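Local coordinates for protein PipY (Synechococcus elongatus, PDB 5NLC) that binds pyridoxal 5'-phosphate and is probably involved in the homeostasis of this vitamin B6 cofactor, at residues H68-L73 against W87-D92; M192-D197 against W208-T213. One frame throughout, in Å; residues are numbered along the deposited sequence. Where two conformers were deposited one is given.

Contact 1: residues H68-L73 against W87-D92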
loop_
_atom_site.group_PDB
_atom_site.type_symbol
_atom_site.label_atom_id
_atom_site.label_comp_id
_atom_site.label_asym_id
_atom_site.label_seq_id
_atom_site.Cartn_x
_atom_site.Cartn_y
_atom_site.Cartn_z
ATOM N N HIS A 68 0.870 -4.253 -6.128
ATOM C CA HIS A 68 0.442 -3.202 -5.197
ATOM C C HIS A 68 0.654 -1.858 -5.875
ATOM O O HIS A 68 1.789 -1.588 -6.359
ATOM C CB HIS A 68 1.324 -3.245 -3.949
ATOM C CG HIS A 68 1.156 -4.480 -3.115
ATOM N ND1 HIS A 68 0.441 -4.480 -1.946
ATOM C CD2 HIS A 68 1.587 -5.743 -3.280
ATOM C CE1 HIS A 68 0.417 -5.701 -1.440
ATOM N NE2 HIS A 68 1.162 -6.476 -2.196
ATOM N N LEU A 69 -0.365 -0.996 -5.903
ATOM C CA LEU A 69 -0.203 0.347 -6.355
ATOM C C LEU A 69 0.025 1.223 -5.140
ATOM O O LEU A 69 -0.775 1.270 -4.214
ATOM C CB LEU A 69 -1.450 0.806 -7.167
ATOM C CG LEU A 69 -1.449 2.269 -7.564
ATOM C CD1 LEU A 69 -0.274 2.547 -8.486
ATOM C CD2 LEU A 69 -2.724 2.631 -8.285
ATOM N N LEU A 70 1.144 1.955 -5.161
ATOM C CA LEU A 70 1.594 2.663 -4.024
ATOM C C LEU A 70 1.488 4.182 -4.128
ATOM O O LEU A 70 1.665 4.852 -3.121
ATOM C CB LEU A 70 3.049 2.282 -3.766
ATOM C CG LEU A 70 3.320 0.799 -3.500
ATOM C CD1 LEU A 70 4.835 0.606 -3.387
ATOM C CD2 LEU A 70 2.549 0.307 -2.322
ATOM N N GLY A 71 1.352 4.741 -5.313
ATOM C CA GLY A 71 1.363 6.167 -5.457
ATOM C C GLY A 71 -0.015 6.691 -5.806
ATOM O O GLY A 71 -0.989 5.938 -5.880
ATOM N N LYS A 72 -0.040 7.979 -6.116
ATOM C CA LYS A 72 -1.278 8.764 -6.305
ATOM C C LYS A 72 -2.071 8.153 -7.445
ATOM O O LYS A 72 -1.522 7.862 -8.474
ATOM C CB LYS A 72 -0.884 10.198 -6.655
ATOM C CG LYS A 72 -1.961 11.142 -7.182
ATOM C CD LYS A 72 -2.985 11.457 -6.106
ATOM C CE LYS A 72 -4.040 12.435 -6.678
ATOM N NZ LYS A 72 -5.138 12.693 -5.719
ATOM N N LEU A 73 -3.362 8.006 -7.284
ATOM C CA LEU A 73 -4.181 7.402 -8.326
ATOM C C LEU A 73 -5.204 8.438 -8.687
ATOM O O LEU A 73 -6.008 8.823 -7.844
ATOM C CB LEU A 73 -4.844 6.139 -7.811
ATOM C CG LEU A 73 -5.848 5.470 -8.754
ATOM C CD1 LEU A 73 -5.250 5.193 -10.143
ATOM C CD2 LEU A 73 -6.465 4.210 -8.172
ATOM N N TRP A 87 -3.857 -4.877 -4.884
ATOM C CA TRP A 87 -3.903 -3.936 -3.783
ATOM C C TRP A 87 -3.707 -2.532 -4.297
ATOM O O TRP A 87 -2.778 -2.270 -5.138
ATOM C CB TRP A 87 -2.768 -4.165 -2.755
ATOM C CG TRP A 87 -2.988 -5.316 -1.837
ATOM C CD1 TRP A 87 -2.776 -6.597 -2.135
ATOM C CD2 TRP A 87 -3.445 -5.287 -0.477
ATOM N NE1 TRP A 87 -3.100 -7.405 -1.078
ATOM C CE2 TRP A 87 -3.491 -6.617 -0.036
ATOM C CE3 TRP A 87 -3.838 -4.274 0.399
ATOM C CZ2 TRP A 87 -3.962 -6.980 1.235
ATOM C CZ3 TRP A 87 -4.230 -4.634 1.701
ATOM C CH2 TRP A 87 -4.349 -5.957 2.070
ATOM N N ILE A 88 -4.524 -1.617 -3.776
ATOM C CA ILE A 88 -4.348 -0.197 -4.046
ATOM C C ILE A 88 -4.224 0.488 -2.704
ATOM O O ILE A 88 -5.190 0.495 -1.937
ATOM C CB ILE A 88 -5.532 0.373 -4.872
ATOM C CG1 ILE A 88 -5.676 -0.380 -6.170
ATOM C CG2 ILE A 88 -5.351 1.885 -5.018
ATOM C CD1 ILE A 88 -6.934 -0.052 -6.938
ATOM N N HIS A 89 -3.028 1.029 -2.394
ATOM C CA HIS A 89 -2.752 1.594 -1.049
ATOM C C HIS A 89 -3.122 3.048 -0.895
ATOM O O HIS A 89 -3.218 3.534 0.216
ATOM C CB HIS A 89 -1.277 1.408 -0.680
ATOM C CG HIS A 89 -0.880 -0.023 -0.529
ATOM N ND1 HIS A 89 -0.441 -0.532 0.672
ATOM C CD2 HIS A 89 -0.841 -1.059 -1.419
ATOM C CE1 HIS A 89 -0.140 -1.815 0.513
ATOM N NE2 HIS A 89 -0.361 -2.161 -0.743
ATOM N N SER A 90 -3.393 3.766 -1.972
ATOM C CA SER A 90 -3.415 5.190 -1.942
ATOM C C SER A 90 -4.817 5.690 -2.105
ATOM O O SER A 90 -5.069 6.647 -2.846
ATOM C CB SER A 90 -2.550 5.704 -3.081
ATOM O OG SER A 90 -2.883 5.055 -4.326
ATOM N N VAL A 91 -5.783 5.036 -1.496
ATOM C CA VAL A 91 -7.155 5.532 -1.654
ATOM C C VAL A 91 -7.352 6.719 -0.744
ATOM O O VAL A 91 -7.471 6.558 0.445
ATOM C CB VAL A 91 -8.153 4.446 -1.369
ATOM C CG1 VAL A 91 -9.543 4.928 -1.670
ATOM C CG2 VAL A 91 -7.809 3.269 -2.300
ATOM N N ASP A 92 -7.314 7.905 -1.315
ATOM C CA ASP A 92 -7.201 9.128 -0.549
ATOM C C ASP A 92 -8.463 9.945 -0.378
ATOM O O ASP A 92 -8.435 11.032 0.212
ATOM C CB ASP A 92 -6.096 9.993 -1.181
ATOM C CG ASP A 92 -6.466 10.476 -2.585
ATOM O OD1 ASP A 92 -7.047 9.778 -3.414
ATOM O OD2 ASP A 92 -6.172 11.616 -2.852
HETATM O O HOH W 1 -4.244 8.439 -4.527
#
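His68, Trp87 and His89 all turn CG anti to their own carbonyl carbon (chi1 -67°, -77° and -65°), and this shared choice gathers their three rings into an aromatic cluster. The imidazole of His68 lies over the five-membered ring of Trp87 in an offset stack, centroids 4.4 Å apart, with CE1 placed over the indole face. At its edge, His68 ND1 meets His89 NE2 at 2.7 Å, near the planes of both rings, in a nearly straight hydrogen bond that either nitrogen could donate. A methyl from Leu70 covers one face of His89, CD2 standing 4.0 Å from the ring centroid in a CH-pi contact.

The two strands pair in parallel: Leu69 N reaches Trp87 O at 2.8 Å, and His89 N returns to Leu69 O at 2.9 Å. Beyond the end of strand 66-69, Gly71 O accepts from Ser90 OG at 2.6 Å, the hydroxyl lying above the carbonyl plane. A water bound by Leu73 N and Ser90 O bridges the diverging chains, and at the exposed margin Lys72 NZ pairs with Asp92 OD2 in a long salt bridge of 3.2 Å.

His68 NE2 and His89 ND1 find further hydrogen bonds at His43 and Ser191, so both imidazoles are gripped at both nitrogens and their rotation is fixed. The whole illustrates a beta-alpha-beta crossover of the modified TIM barrel: strands 66-69 and 87-91 are neighbours joined through helix 78-84, the aromatic cluster faces strand 20-24 and Trp208, and Ile88 and Leu73 pack outward on helix 94-107.

Contact 2: residues M192-D197 against W208-T213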
loop_
_atom_site.group_PDB
_atom_site.type_symbol
_atom_site.label_atom_id
_atom_site.label_comp_id
_atom_site.label_asym_id
_atom_site.label_seq_id
_atom_site.Cartn_x
_atom_site.Cartn_y
_atom_site.Cartn_z
ATOM N N MET A 192 2.694 1.411 6.087
ATOM C CA MET A 192 3.530 2.514 6.555
ATOM C C MET A 192 4.980 1.984 6.625
ATOM O O MET A 192 5.180 0.847 6.970
ATOM C CB MET A 192 3.076 3.063 7.934
ATOM C CG MET A 192 2.981 2.060 9.090
ATOM S SD MET A 192 2.165 2.743 10.585
ATOM C CE MET A 192 2.488 1.509 11.808
ATOM N N GLY A 193 5.955 2.815 6.301
ATOM C CA GLY A 193 7.375 2.439 6.342
ATOM C C GLY A 193 7.924 2.359 4.919
ATOM O O GLY A 193 7.478 1.524 4.148
ATOM N N MET A 194 8.861 3.234 4.591
ATOM C CA MET A 194 9.480 3.285 3.297
ATOM C C MET A 194 10.995 3.132 3.486
ATOM O O MET A 194 11.459 2.786 4.603
ATOM C CB MET A 194 9.037 4.534 2.530
ATOM C CG MET A 194 9.038 5.883 3.237
ATOM S SD MET A 194 10.683 6.467 3.664
ATOM C CE MET A 194 11.268 7.096 2.098
ATOM N N SER A 195 11.770 3.421 2.453
ATOM C CA SER A 195 13.185 3.018 2.423
ATOM C C SER A 195 13.980 3.482 3.623
ATOM O O SER A 195 14.739 2.720 4.157
ATOM C CB SER A 195 13.853 3.521 1.116
ATOM O OG SER A 195 13.628 4.933 1.060
ATOM N N SER A 196 13.764 4.691 4.102
ATOM C CA SER A 196 14.563 5.189 5.221
ATOM C C SER A 196 13.883 5.090 6.595
ATOM O O SER A 196 14.535 5.266 7.577
ATOM C CB SER A 196 14.898 6.634 4.975
ATOM O OG SER A 196 13.734 7.322 4.587
ATOM N N ASP A 197 12.577 4.845 6.655
ATOM C CA ASP A 197 11.900 4.867 7.939
ATOM C C ASP A 197 11.182 3.582 8.309
ATOM O O ASP A 197 10.517 3.526 9.381
ATOM C CB ASP A 197 11.010 6.085 8.079
ATOM C CG ASP A 197 9.783 6.059 7.195
ATOM O OD1 ASP A 197 9.436 4.963 6.673
ATOM O OD2 ASP A 197 9.115 7.147 7.109
ATOM N N TRP A 208 2.663 -3.741 6.231
ATOM C CA TRP A 208 3.187 -3.701 4.875
ATOM C C TRP A 208 4.250 -2.626 4.870
ATOM O O TRP A 208 3.906 -1.501 5.179
ATOM C CB TRP A 208 2.122 -3.251 3.864
ATOM C CG TRP A 208 1.028 -4.199 3.566
ATOM C CD1 TRP A 208 -0.291 -3.986 3.838
ATOM C CD2 TRP A 208 1.081 -5.421 2.782
ATOM N NE1 TRP A 208 -1.061 -4.988 3.282
ATOM C CE2 TRP A 208 -0.244 -5.914 2.682
ATOM C CE3 TRP A 208 2.094 -6.148 2.189
ATOM C CZ2 TRP A 208 -0.547 -7.121 2.035
ATOM C CZ3 TRP A 208 1.786 -7.355 1.497
ATOM C CH2 TRP A 208 0.496 -7.837 1.469
ATOM N N ILE A 209 5.502 -2.952 4.533
ATOM C CA ILE A 209 6.510 -1.948 4.295
ATOM C C ILE A 209 6.965 -1.950 2.821
ATOM O O ILE A 209 6.793 -2.942 2.130
ATOM C CB ILE A 209 7.739 -2.089 5.225
ATOM C CG1 ILE A 209 8.460 -3.424 5.010
ATOM C CG2 ILE A 209 7.273 -1.969 6.672
ATOM C CD1 ILE A 209 9.758 -3.547 5.738
ATOM N N ARG A 210 7.589 -0.873 2.402
ATOM C CA ARG A 210 7.922 -0.603 0.974
ATOM C C ARG A 210 9.396 -0.414 0.850
ATOM O O ARG A 210 9.915 0.590 1.344
ATOM C CB ARG A 210 7.274 0.722 0.435
ATOM C CG ARG A 210 5.838 0.842 0.685
ATOM C CD ARG A 210 5.132 2.099 0.144
ATOM N NE ARG A 210 5.496 3.409 0.687
ATOM C CZ ARG A 210 5.138 3.863 1.884
ATOM N NH1 ARG A 210 4.469 3.092 2.749
ATOM N NH2 ARG A 210 5.456 5.096 2.228
ATOM N N VAL A 211 10.091 -1.318 0.166
ATOM C CA VAL A 211 11.534 -1.196 0.027
ATOM C C VAL A 211 11.950 -1.430 -1.422
ATOM O O VAL A 211 11.371 -2.264 -2.090
ATOM C CB VAL A 211 12.251 -2.207 0.946
ATOM C CG1 VAL A 211 11.987 -1.912 2.411
ATOM C CG2 VAL A 211 11.710 -3.603 0.684
ATOM N N GLY A 212 12.922 -0.649 -1.889
ATOM C CA GLY A 212 13.256 -0.609 -3.298
ATOM C C GLY A 212 14.693 -1.045 -3.486
ATOM O O GLY A 212 14.997 -2.224 -3.608
ATOM N N THR A 213 15.576 -0.060 -3.377
ATOM C CA THR A 213 17.007 -0.274 -3.519
ATOM C C THR A 213 17.638 -1.255 -2.529
ATOM O O THR A 213 18.485 -2.090 -2.936
ATOM C CB THR A 213 17.661 1.115 -3.526
ATOM O OG1 THR A 213 17.265 1.739 -4.762
ATOM C CG2 THR A 213 19.193 1.063 -3.444
HETATM O O HOH W 2 5.132 5.401 5.132
HETATM O O HOH W 3 10.496 2.895 -0.328
#
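Gly193 and Arg210 form the tight part of this contact, where the loop after strand 189-191 lies along strand 208-211. Arg210 N donates to Gly193 O at 3.0 Å, and Met192 N, at 3.3 Å, to Trp208 O. The fit leaves no room for a side chain at Gly193: a beta carbon would run into Ile209 CG2, and the backbone angles alone call for glycine. Bent at chi3 (-65°), the Arg210 chain folds its guanidinium back over the loop, so that Gly193 O lies above one face and Met194 CB 3.6 Å from NH2.

The other side is looser and wetter. One water links Gly193 N to Arg210 NH2; another is held by Arg210 O at 2.9 Å and weakly by Ser195 N. Here the loop is braced from within, Asp197 OD1 accepting from Met194 N at 2.8 Å. Were Arg210 an alanine, the water on Gly193 N would probably lose its link to the strand, and Met194 CB the guanidinium beside it. Ser195, Arg210, Gly212 and Thr213 bind pyridoxal 5'-phosphate, absent here: the hydroxyls and Gly212 backbone are consistent with gripping its phosphate, whereas Arg210 probably faces the pyridine nitrogen, as in alanine racemase.

How the contacts relate
Contacts 1 and 2 illustrate how a barrel interior joins units distant in sequence: their centres are 15 Å apart, yet their side chains touch. Trp208 of contact 2 is the main bridge, its ring set edge-to-face against His68, Trp87 and His89, with Trp208 CZ2 3.5 Å from Trp87 CZ2. Nearer the cofactor site, Leu70 CD1 packs at 3.8 Å against Arg210 CD, and the Leu70 side chain also lies about 4 Å, at its nearest, from that of Asn47. Contact 2 supplies pyridoxal 5'-phosphate-binding residues directly, whereas contact 1 borders them. The Arg210 side chain is about 8 Å from that of Lys26, the predicted attachment point, unmodified in this cofactor-free structure.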